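Local structure of esterase (uncultured bacterium pCosCE1, 7ATL) at residues V268-A271 with D272-L275; P54-R57 with E58-F61; Y260-G263 with G264-M267; F348-P351 with Q352-I355; L277-T280 with L281-G284. The protein hydrolyses carboxylic esters as a family VIII carboxylesterase of beta-lactamase-like fold and also shows promiscuous acyltransferase activity. All blocks are in the same frame, centred on the assembly; numbering follows the deposited sequence.

From the N terminus, contact 2 comes first: a turn at 54-61 between the short strands 53-54 and 61-62. Contacts 3, 1 and 5 then follow almost without interruption, running from the 260-267 loop through strand 268-269 into helix 271-283 and out at its C-terminal end. Contact 4 closes the hairpin between strands 345-350 and 355-361 of the large antiparallel sheet. None nests or crosses; all are in series. Space joins what sequence separates: Phe61 of contact 2 pairs with Gly269 of contact 1, Arg57 forms a salt bridge with Asp272, and Tyr349 and Ala354 of contact 4 pack on the helix end of contact 5.

Contact 1. Residues V268-A271 with D272-L275; sequences VGDA and DDVL
Asp270 and Asp273 meet through a capping hydrogen bond at the start of helix 271-283. Asp273 N donates to Asp270 OD1 at 2.9 Å, reaching the oxygen on its syn side but 29° out of the carboxylate plane. Asp270 is the N-cap residue; with CG between the backbone N and the carbonyl carbon (chi1 66°), its OD1 can reach the amide of Asp273. Backbone bonds continue the helix: Leu275 N donates to Ala271 O at 2.9 Å, while the bond from Val274 N to Asp270 O is weak at 3.4 Å. In the packing, Val274 CG2 lies against the carbonyl oxygen Asp270 O at 3.5 Å.

Asp270 OD1 and Asp273 OD2 come within 3.4 Å, their carboxylate planes 55° apart, yet both acids are satisfied from outside, Arg205 contributing to each: its NE forms a salt bridge with Asp270 OD2, and its backbone N, with Asn206 N and Thr207 OG1, binds Asp273. Asp272 OD1 forms a salt bridge with Arg57 NH2. Three acids at a helix N terminus probably gain from the helix dipole, and the arginine and backbone donors would offset their mutual repulsion, consistent with all three being ionised.

Contact 2. Residues P54-R57 with E58-F61; sequences PMVR and ETQF
Met55 has CG anti to the backbone N (chi1 -172°) and then bends at chi2 and chi3, which carries its sulfur to Thr59 and Phe61. Thr59 in turn places OG1 beside its own backbone N (chi1 -57°), with both donors directed at the carbonyl of Val56. Thr59 OG1 donates to Val56 O at 2.8 Å and Thr59 N donates to the same oxygen at 3.1 Å. Both arrive from one face of the carbonyl, the amide well above its plane and the hydroxyl tilted less. On the other branch of Thr59, CG2 lies 3.5 Å from Met55 SD, the two side chains crossing at about a right angle. Beyond it, Met55 and Phe61 approach from opposite directions: SD is 3.7 Å from Phe61 CZ, in an oblique Met-aromatic contact, and the methyl CE touches the same end of the ring.

Water 1 donates to Arg57 O and to Thr59 O, bridging the two carbonyls beside the Phe61 ring edge. Arg57 extends away to a salt bridge with Asp272. Val56 to Thr59 form a type I beta turn, which leads into strand 61-62, paired with strand 268-269 in a two-stranded antiparallel sheet.

Contact 3. Residues Y260-G263 with G264-M267; sequences YPSG and GAGM
Ser262 and Gly266 draw together where the chain 262-266 folds back on itself in a helix-like turn, with Gly263 and Gly264 both at helical backbone angles and Gly266 N donating to Ser262 O at 2.8 Å. Ala265 N also points into this turn, but its bonds are weak: one to Ser262 O at 3.4 Å and one to Ser262 OG at 3.0 Å. The hydroxyl reaches across because OG lies anti to the backbone N (chi1 166°), on the carbonyl side, where it also comes 3.8 Å from Ala265 CB. Ser262 CB packs on Gly266 CA at 3.8 Å, where the glycine has no side chain to intervene. Water 2 spans the mouth of the turn: it accepts from Ser262 N at 3.1 Å and lies 2.9 Å from Gly266 O, to which it can donate, though other acceptors compete for its protons.

Ser262 OG is also hydrogen-bonded to Asp176, which receives a weak bond from Gly264 N. Gly264 O accepts from Lys68 NZ, the lysine of a probable SxxK motif with Ser65, as in class C beta-lactamases and their esterase relatives. Thus the turn holds a backbone carbonyl against that lysine, a polar network consistent with its lining the presumed active site.

Contact 4. Residues F348-P351 with Q352-I355; sequences FYDP and QAAI
Asp350 OD1 accepts from Ala353 N at 3.0 Å, and Gln352 N lies equally near the same oxygen. This carboxylate sits inside the tight hairpin that joins strands 345-350 and 355-361, where a G1 beta bulge sets Ala354 and Ile355 together opposite Asp350. The amide of Ala353 comes in from above the carboxylate plane, 61° out of it. Asp350 CG is anti to the backbone N (chi1 176°), swinging the acid forward over the turn; Ala353 CB then packs 3.8 Å from that carbon. The other oxygen, OD2, is held from outside by Tyr381 OH and His333 ND1, and the acid is thereby gripped from both the turn and its surroundings.

Backbone pairing closes the hairpin. Asp350 N donates to Ile355 O at 2.9 Å, nearly along the C=O axis, and Ile355 N returns a longer bond to Asp350 O at 3.3 Å. Ala354 takes the bulge position with left-handed backbone angles, its phi positive (53°), which lets the chain turn back into register.

The side chains of Asp350 and Ile355 lie on one face of the sheet, where CB of the acid meets Ile355 CG1 at 4.0 Å. Helix 372-381 covers this face, Val380 and Tyr381 touching Ile355. Tyr349 instead packs on helix 271-283, its hydroxyl bonded to Arg298. Farther along the strand, Ile355 CD1 reaches back obliquely to the Phe348 ring, touching CE1 at 3.9 Å.

Contact 5. Residues L277-T280 with L281-G284; sequences LVET and LRTG
Leu277 and Leu281 stand one turn apart in the last two turns of helix 271-283, where Leu281 N donates to Leu277 O at 3.0 Å and the i to i+4 pattern continues through Val278 with Arg282 and Glu279 with Thr283. The final bond, Gly284 N to Thr280 O at 2.8 Å, still has this spacing, although Gly284 leaves the helix with positive phi (77°).

Glu279 and Arg282 run alongside each other in the same direction, joined in a two-pronged salt bridge. Arg282 NE donates to Glu279 OE2 at 2.8 Å, close to the guanidinium plane, while NH2 donates at 2.9 Å to the syn lone pair of Glu279 OE1. The carboxylate is turned 36° against the guanidinium, and so the grip is slightly twisted. Arg282 runs straight as far as CD and then bends at chi3 (73°), bringing its NE edge round to the acid. One face of the guanidinium is covered by Thr283 CG2, which sits 3.2 Å above the plane over its centre. Glu279 OE2 has another donor in Ser356 OG, which links the ion pair to strand 355-361. Thr283 OG1 donates to Gly284 O at 2.6 Å, in the carbonyl plane and on a lone pair.

On the side toward helix 67-80, Leu277 CD1 packs 4.1 Å from Leu281 CG, and both leucines touch Pro69. Val278 and Leu281 rest on Tyr349 of the central sheet. This is the C-terminal end of a helix packed between helix 67-80 and the antiparallel sheet of the beta-lactamase-like fold.

Contact 1. Residues V268-A271 with D272-L275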
loop_
_atom_site.group_PDB
_atom_site.type_symbol
_atom_site.label_atom_id
_atom_site.label_comp_id
_atom_site.label_asym_id
_atom_site.label_seq_id
_atom_site.Cartn_x
_atom_site.Cartn_y
_atom_site.Cartn_z
ATOM N N VAL A 268 -7.138 7.374 -1.503
ATOM C CA VAL A 268 -7.556 7.369 -2.934
ATOM C C VAL A 268 -6.520 8.176 -3.724
ATOM O O VAL A 268 -5.926 9.110 -3.137
ATOM C CB VAL A 268 -8.959 7.978 -3.101
ATOM C CG1 VAL A 268 -10.014 7.079 -2.472
ATOM C CG2 VAL A 268 -9.050 9.396 -2.556
ATOM N N GLY A 269 -6.316 7.839 -4.999
ATOM C CA GLY A 269 -5.339 8.525 -5.859
ATOM C C GLY A 269 -5.202 7.892 -7.234
ATOM O O GLY A 269 -5.643 6.732 -7.422
ATOM N N ASP A 270 -4.585 8.637 -8.161
ATOM C CA ASP A 270 -4.382 8.199 -9.563
ATOM C C ASP A 270 -2.992 7.592 -9.693
ATOM O O ASP A 270 -2.182 7.758 -8.793
ATOM C CB ASP A 270 -4.678 9.326 -10.556
ATOM C CG ASP A 270 -3.733 10.498 -10.482
ATOM O OD1 ASP A 270 -2.697 10.348 -9.811
ATOM O OD2 ASP A 270 -4.046 11.552 -11.109
ATOM N N ALA A 271 -2.769 6.882 -10.788
ATOM C CA ALA A 271 -1.526 6.150 -11.097
ATOM C C ALA A 271 -0.342 7.130 -11.172
ATOM O O ALA A 271 0.707 6.814 -10.593
ATOM C CB ALA A 271 -1.733 5.367 -12.373
ATOM N N ASP A 272 -0.502 8.295 -11.807
ATOM C CA ASP A 272 0.612 9.263 -12.011
ATOM C C ASP A 272 1.109 9.792 -10.673
ATOM O O ASP A 272 2.324 10.080 -10.590
ATOM C CB ASP A 272 0.237 10.434 -12.921
ATOM C CG ASP A 272 0.261 9.989 -14.367
ATOM O OD1 ASP A 272 1.354 9.896 -14.895
ATOM O OD2 ASP A 272 -0.808 9.626 -14.910
ATOM N N ASP A 273 0.222 9.967 -9.690
ATOM C CA ASP A 273 0.632 10.417 -8.336
ATOM C C ASP A 273 1.455 9.275 -7.733
ATOM O O ASP A 273 2.512 9.543 -7.207
ATOM C CB ASP A 273 -0.546 10.897 -7.478
ATOM C CG ASP A 273 -1.094 12.299 -7.771
ATOM O OD1 ASP A 273 -0.424 13.106 -8.455
ATOM O OD2 ASP A 273 -2.202 12.582 -7.294
ATOM N N VAL A 274 1.060 8.024 -7.922
ATOM C CA VAL A 274 1.806 6.860 -7.356
ATOM C C VAL A 274 3.186 6.771 -8.020
ATOM O O VAL A 274 4.155 6.409 -7.327
ATOM C CB VAL A 274 0.996 5.559 -7.517
ATOM C CG1 VAL A 274 1.773 4.317 -7.091
ATOM C CG2 VAL A 274 -0.328 5.649 -6.773
ATOM N N LEU A 275 3.282 7.082 -9.311
ATOM C CA LEU A 275 4.560 6.983 -10.051
ATOM C C LEU A 275 5.525 8.042 -9.519
ATOM O O LEU A 275 6.721 7.725 -9.409
ATOM C CB LEU A 275 4.327 7.162 -11.550
ATOM C CG LEU A 275 5.602 7.084 -12.390
ATOM C CD1 LEU A 275 6.374 5.806 -12.102
ATOM C CD2 LEU A 275 5.281 7.162 -13.866
#

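Contact 2. Residues P54-R57 with E58-F61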
loop_
_atom_site.group_PDB
_atom_site.type_symbol
_atom_site.label_atom_id
_atom_site.label_comp_id
_atom_site.label_asym_id
_atom_site.label_seq_id
_atom_site.Cartn_x
_atom_site.Cartn_y
_atom_site.Cartn_z
ATOM N N PRO A 54 -15.262 4.037 -20.073
ATOM C CA PRO A 54 -13.904 3.581 -20.350
ATOM C C PRO A 54 -12.971 4.042 -19.218
ATOM O O PRO A 54 -13.120 5.170 -18.699
ATOM C CB PRO A 54 -13.581 4.247 -21.698
ATOM C CG PRO A 54 -14.400 5.516 -21.664
ATOM C CD PRO A 54 -15.700 5.077 -21.020
ATOM N N MET A 55 -12.051 3.160 -18.836
ATOM C CA MET A 55 -10.914 3.518 -17.949
ATOM C C MET A 55 -10.062 4.553 -18.689
ATOM O O MET A 55 -9.800 4.336 -19.884
ATOM C CB MET A 55 -10.055 2.292 -17.616
ATOM C CG MET A 55 -8.985 2.569 -16.538
ATOM S SD MET A 55 -9.629 2.771 -14.848
ATOM C CE MET A 55 -9.853 1.037 -14.447
ATOM N N VAL A 56 -9.695 5.637 -18.019
ATOM C CA VAL A 56 -8.762 6.660 -18.545
ATOM C C VAL A 56 -7.575 6.773 -17.567
ATOM O O VAL A 56 -7.660 6.263 -16.421
ATOM C CB VAL A 56 -9.472 8.015 -18.783
ATOM C CG1 VAL A 56 -10.632 7.897 -19.773
ATOM C CG2 VAL A 56 -9.921 8.687 -17.497
ATOM N N ARG A 57 -6.493 7.427 -18.010
ATOM C CA ARG A 57 -5.214 7.541 -17.275
ATOM C C ARG A 57 -5.452 8.262 -15.945
ATOM O O ARG A 57 -4.830 7.863 -14.937
ATOM C CB ARG A 57 -4.203 8.281 -18.151
ATOM C CG ARG A 57 -2.786 8.265 -17.596
ATOM C CD ARG A 57 -1.865 9.150 -18.401
ATOM N NE ARG A 57 -0.579 9.324 -17.748
ATOM C CZ ARG A 57 0.582 9.457 -18.378
ATOM N NH1 ARG A 57 0.644 9.418 -19.701
ATOM N NH2 ARG A 57 1.696 9.601 -17.685
ATOM N N GLU A 58 -6.344 9.261 -15.946
ATOM C CA GLU A 58 -6.668 10.135 -14.778
ATOM C C GLU A 58 -7.661 9.444 -13.823
ATOM O O GLU A 58 -7.925 10.027 -12.755
ATOM C CB GLU A 58 -7.285 11.474 -15.209
ATOM C CG GLU A 58 -6.477 12.236 -16.249
ATOM C CD GLU A 58 -6.641 11.767 -17.690
ATOM O OE1 GLU A 58 -7.768 11.368 -18.055
ATOM O OE2 GLU A 58 -5.633 11.790 -18.432
ATOM N N THR A 59 -8.192 8.262 -14.153
ATOM C CA THR A 59 -9.150 7.559 -13.261
ATOM C C THR A 59 -8.525 7.379 -11.870
ATOM O O THR A 59 -7.397 6.845 -11.756
ATOM C CB THR A 59 -9.597 6.200 -13.807
ATOM O OG1 THR A 59 -10.171 6.404 -15.093
ATOM C CG2 THR A 59 -10.604 5.532 -12.897
ATOM N N GLN A 60 -9.250 7.800 -10.840
ATOM C CA GLN A 60 -8.822 7.671 -9.426
ATOM C C GLN A 60 -9.200 6.274 -8.919
ATOM O O GLN A 60 -10.239 5.703 -9.363
ATOM C CB GLN A 60 -9.459 8.768 -8.578
ATOM C CG GLN A 60 -8.609 9.155 -7.387
ATOM C CD GLN A 60 -9.363 9.958 -6.350
ATOM O OE1 GLN A 60 -10.574 9.797 -6.159
ATOM N NE2 GLN A 60 -8.625 10.800 -5.634
ATOM N N PHE A 61 -8.382 5.736 -8.021
ATOM C CA PHE A 61 -8.631 4.413 -7.407
ATOM C C PHE A 61 -8.679 4.521 -5.886
ATOM O O PHE A 61 -8.084 5.437 -5.291
ATOM C CB PHE A 61 -7.559 3.404 -7.810
ATOM C CG PHE A 61 -7.532 3.044 -9.268
ATOM C CD1 PHE A 61 -6.944 3.890 -10.188
ATOM C CD2 PHE A 61 -8.036 1.837 -9.702
ATOM C CE1 PHE A 61 -6.884 3.545 -11.527
ATOM C CE2 PHE A 61 -8.001 1.500 -11.047
ATOM C CZ PHE A 61 -7.424 2.356 -11.956
HETATM O O HOH W 1 -4.944 6.363 -12.675
#

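Contact 3. Residues Y260-G263 with G264-M267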
loop_
_atom_site.group_PDB
_atom_site.type_symbol
_atom_site.label_atom_id
_atom_site.label_comp_id
_atom_site.label_asym_id
_atom_site.label_seq_id
_atom_site.Cartn_x
_atom_site.Cartn_y
_atom_site.Cartn_z
ATOM N N TYR A 260 -12.498 8.057 9.251
ATOM C CA TYR A 260 -11.166 8.315 9.862
ATOM C C TYR A 260 -10.073 7.997 8.837
ATOM O O TYR A 260 -10.180 7.057 8.030
ATOM C CB TYR A 260 -10.968 7.603 11.212
ATOM C CG TYR A 260 -10.708 6.124 11.145
ATOM C CD1 TYR A 260 -9.439 5.647 10.906
ATOM C CD2 TYR A 260 -11.721 5.199 11.322
ATOM C CE1 TYR A 260 -9.181 4.289 10.839
ATOM C CE2 TYR A 260 -11.484 3.834 11.243
ATOM C CZ TYR A 260 -10.201 3.373 11.010
ATOM O OH TYR A 260 -9.911 2.036 10.935
ATOM N N PRO A 261 -9.027 8.853 8.798
ATOM C CA PRO A 261 -7.899 8.660 7.894
ATOM C C PRO A 261 -7.081 7.426 8.276
ATOM O O PRO A 261 -6.457 7.466 9.292
ATOM C CB PRO A 261 -7.077 9.939 8.076
ATOM C CG PRO A 261 -7.438 10.428 9.457
ATOM C CD PRO A 261 -8.908 10.092 9.581
ATOM N N SER A 262 -7.186 6.354 7.486
ATOM C CA SER A 262 -6.384 5.115 7.647
ATOM C C SER A 262 -5.103 5.276 6.837
ATOM O O SER A 262 -5.167 5.195 5.616
ATOM C CB SER A 262 -7.141 3.872 7.225
ATOM O OG SER A 262 -6.257 2.765 7.091
ATOM N N GLY A 263 -3.986 5.496 7.516
ATOM C CA GLY A 263 -2.648 5.527 6.893
ATOM C C GLY A 263 -2.269 4.230 6.189
ATOM O O GLY A 263 -1.540 4.310 5.184
ATOM N N GLY A 264 -2.747 3.095 6.687
ATOM C CA GLY A 264 -2.493 1.776 6.086
ATOM C C GLY A 264 -3.374 1.444 4.890
ATOM O O GLY A 264 -2.939 0.587 4.101
ATOM N N ALA A 265 -4.595 1.989 4.759
ATOM C CA ALA A 265 -5.545 1.441 3.756
ATOM C C ALA A 265 -6.633 2.422 3.290
ATOM O O ALA A 265 -7.440 2.031 2.428
ATOM C CB ALA A 265 -6.142 0.159 4.301
ATOM N N GLY A 266 -6.653 3.661 3.760
ATOM C CA GLY A 266 -7.829 4.528 3.559
ATOM C C GLY A 266 -7.725 5.533 2.415
ATOM O O GLY A 266 -8.688 6.363 2.269
ATOM N N MET A 267 -6.628 5.545 1.660
ATOM C CA MET A 267 -6.402 6.660 0.699
ATOM C C MET A 267 -6.986 6.324 -0.694
ATOM O O MET A 267 -7.292 5.145 -0.986
ATOM C CB MET A 267 -4.915 7.023 0.587
ATOM C CG MET A 267 -4.281 7.352 1.915
ATOM S SD MET A 267 -2.581 7.955 1.780
ATOM C CE MET A 267 -2.873 9.548 1.029
HETATM O O HOH W 2 -9.057 7.051 5.067
#

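Contact 4. Residues F348-P351 with Q352-I355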
loop_
_atom_site.group_PDB
_atom_site.type_symbol
_atom_site.label_atom_id
_atom_site.label_comp_id
_atom_site.label_asym_id
_atom_site.label_seq_id
_atom_site.Cartn_x
_atom_site.Cartn_y
_atom_site.Cartn_z
ATOM N N PHE A 348 6.563 -1.297 -8.048
ATOM C CA PHE A 348 7.971 -1.593 -7.704
ATOM C C PHE A 348 8.848 -0.603 -8.452
ATOM O O PHE A 348 8.437 -0.110 -9.513
ATOM C CB PHE A 348 8.342 -3.055 -7.999
ATOM C CG PHE A 348 8.322 -3.489 -9.448
ATOM C CD1 PHE A 348 9.410 -3.259 -10.280
ATOM C CD2 PHE A 348 7.229 -4.167 -9.975
ATOM C CE1 PHE A 348 9.397 -3.687 -11.602
ATOM C CE2 PHE A 348 7.220 -4.592 -11.296
ATOM C CZ PHE A 348 8.299 -4.348 -12.108
ATOM N N TYR A 349 10.002 -0.312 -7.873
ATOM C CA TYR A 349 11.166 0.241 -8.593
ATOM C C TYR A 349 12.265 -0.795 -8.461
ATOM O O TYR A 349 12.349 -1.396 -7.385
ATOM C CB TYR A 349 11.551 1.625 -8.072
ATOM C CG TYR A 349 12.164 1.657 -6.703
ATOM C CD1 TYR A 349 13.414 1.129 -6.484
ATOM C CD2 TYR A 349 11.542 2.304 -5.650
ATOM C CE1 TYR A 349 14.023 1.204 -5.241
ATOM C CE2 TYR A 349 12.138 2.404 -4.402
ATOM C CZ TYR A 349 13.382 1.841 -4.198
ATOM O OH TYR A 349 13.999 1.883 -2.990
ATOM N N ASP A 350 12.991 -1.025 -9.551
ATOM C CA ASP A 350 14.263 -1.782 -9.595
ATOM C C ASP A 350 15.399 -0.750 -9.658
ATOM O O ASP A 350 15.565 -0.061 -10.677
ATOM C CB ASP A 350 14.178 -2.770 -10.764
ATOM C CG ASP A 350 15.450 -3.554 -10.993
ATOM O OD1 ASP A 350 16.527 -3.013 -10.657
ATOM O OD2 ASP A 350 15.350 -4.689 -11.515
ATOM N N PRO A 351 16.204 -0.574 -8.574
ATOM C CA PRO A 351 17.252 0.455 -8.548
ATOM C C PRO A 351 18.356 0.190 -9.580
ATOM O O PRO A 351 18.833 1.153 -10.107
ATOM C CB PRO A 351 17.814 0.395 -7.127
ATOM C CG PRO A 351 17.531 -1.027 -6.695
ATOM C CD PRO A 351 16.194 -1.366 -7.331
ATOM N N GLN A 352 18.662 -1.084 -9.876
ATOM C CA GLN A 352 19.728 -1.451 -10.846
ATOM C C GLN A 352 19.251 -1.100 -12.274
ATOM O O GLN A 352 20.087 -0.575 -13.047
ATOM C CB GLN A 352 20.182 -2.904 -10.614
ATOM C CG GLN A 352 21.259 -3.058 -9.526
ATOM C CD GLN A 352 21.317 -4.407 -8.829
ATOM O OE1 GLN A 352 21.134 -5.466 -9.423
ATOM N NE2 GLN A 352 21.600 -4.387 -7.539
ATOM N N ALA A 353 17.984 -1.348 -12.613
ATOM C CA ALA A 353 17.490 -1.124 -13.991
ATOM C C ALA A 353 16.984 0.314 -14.154
ATOM O O ALA A 353 16.623 0.652 -15.258
ATOM C CB ALA A 353 16.445 -2.152 -14.345
ATOM N N ALA A 354 16.977 1.101 -13.083
ATOM C CA ALA A 354 16.407 2.468 -12.969
ATOM C C ALA A 354 14.945 2.535 -13.433
ATOM O O ALA A 354 14.556 3.583 -14.007
ATOM C CB ALA A 354 17.269 3.429 -13.741
ATOM N N ILE A 355 14.140 1.501 -13.188
ATOM C CA ILE A 355 12.730 1.475 -13.686
ATOM C C ILE A 355 11.742 1.496 -12.511
ATOM O O ILE A 355 12.048 0.946 -11.450
ATOM C CB ILE A 355 12.456 0.292 -14.644
ATOM C CG1 ILE A 355 12.547 -1.053 -13.938
ATOM C CG2 ILE A 355 13.343 0.319 -15.889
ATOM C CD1 ILE A 355 11.486 -1.989 -14.407
#

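Contact 5. Residues L277-T280 with L281-G284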
loop_
_atom_site.group_PDB
_atom_site.type_symbol
_atom_site.label_atom_id
_atom_site.label_comp_id
_atom_site.label_asym_id
_atom_site.label_seq_id
_atom_site.Cartn_x
_atom_site.Cartn_y
_atom_site.Cartn_z
ATOM N N LEU A 277 5.501 9.148 -6.462
ATOM C CA LEU A 277 5.899 8.562 -5.159
ATOM C C LEU A 277 7.019 7.519 -5.365
ATOM O O LEU A 277 8.014 7.541 -4.619
ATOM C CB LEU A 277 4.664 7.933 -4.511
ATOM C CG LEU A 277 4.964 6.968 -3.370
ATOM C CD1 LEU A 277 5.635 7.729 -2.227
ATOM C CD2 LEU A 277 3.698 6.255 -2.901
ATOM N N VAL A 278 6.854 6.597 -6.311
ATOM C CA VAL A 278 7.802 5.464 -6.488
ATOM C C VAL A 278 9.146 5.993 -7.029
ATOM O O VAL A 278 10.204 5.539 -6.512
ATOM C CB VAL A 278 7.193 4.363 -7.368
ATOM C CG1 VAL A 278 8.189 3.254 -7.658
ATOM C CG2 VAL A 278 5.927 3.786 -6.746
ATOM N N GLU A 279 9.142 6.912 -8.000
ATOM C CA GLU A 279 10.381 7.562 -8.512
ATOM C C GLU A 279 11.122 8.222 -7.339
ATOM O O GLU A 279 12.330 7.959 -7.173
ATOM C CB GLU A 279 10.067 8.579 -9.612
ATOM C CG GLU A 279 10.121 7.972 -10.997
ATOM C CD GLU A 279 11.506 7.472 -11.354
ATOM O OE1 GLU A 279 12.410 8.346 -11.501
ATOM O OE2 GLU A 279 11.684 6.222 -11.430
ATOM N N THR A 280 10.414 8.983 -6.508
ATOM C CA THR A 280 10.958 9.648 -5.294
ATOM C C THR A 280 11.637 8.629 -4.363
ATOM O O THR A 280 12.753 8.896 -3.885
ATOM C CB THR A 280 9.847 10.403 -4.566
ATOM O OG1 THR A 280 9.263 11.313 -5.501
ATOM C CG2 THR A 280 10.357 11.156 -3.359
ATOM N N LEU A 281 10.991 7.496 -4.120
ATOM C CA LEU A 281 11.543 6.409 -3.286
ATOM C C LEU A 281 12.769 5.814 -3.975
ATOM O O LEU A 281 13.667 5.391 -3.258
ATOM C CB LEU A 281 10.458 5.347 -3.049
ATOM C CG LEU A 281 9.259 5.793 -2.204
ATOM C CD1 LEU A 281 8.468 4.589 -1.733
ATOM C CD2 LEU A 281 9.673 6.639 -0.998
ATOM N N ARG A 282 12.806 5.765 -5.302
ATOM C CA ARG A 282 13.911 5.088 -6.031
ATOM C C ARG A 282 15.227 5.888 -5.926
ATOM O O ARG A 282 16.280 5.234 -5.846
ATOM C CB ARG A 282 13.542 4.872 -7.503
ATOM C CG ARG A 282 14.644 4.208 -8.312
ATOM C CD ARG A 282 14.227 3.880 -9.734
ATOM N NE ARG A 282 14.143 5.087 -10.543
ATOM C CZ ARG A 282 15.167 5.731 -11.090
ATOM N NH1 ARG A 282 16.415 5.299 -10.935
ATOM N NH2 ARG A 282 14.918 6.831 -11.785
ATOM N N THR A 283 15.200 7.230 -5.975
ATOM C CA THR A 283 16.407 8.089 -6.170
ATOM C C THR A 283 16.512 9.226 -5.137
ATOM O O THR A 283 17.597 9.805 -5.032
ATOM C CB THR A 283 16.411 8.731 -7.567
ATOM O OG1 THR A 283 15.354 9.694 -7.570
ATOM C CG2 THR A 283 16.229 7.748 -8.705
ATOM N N GLY A 284 15.438 9.559 -4.424
ATOM C CA GLY A 284 15.289 10.859 -3.740
ATOM C C GLY A 284 14.922 11.951 -4.724
ATOM O O GLY A 284 14.812 11.634 -5.916
#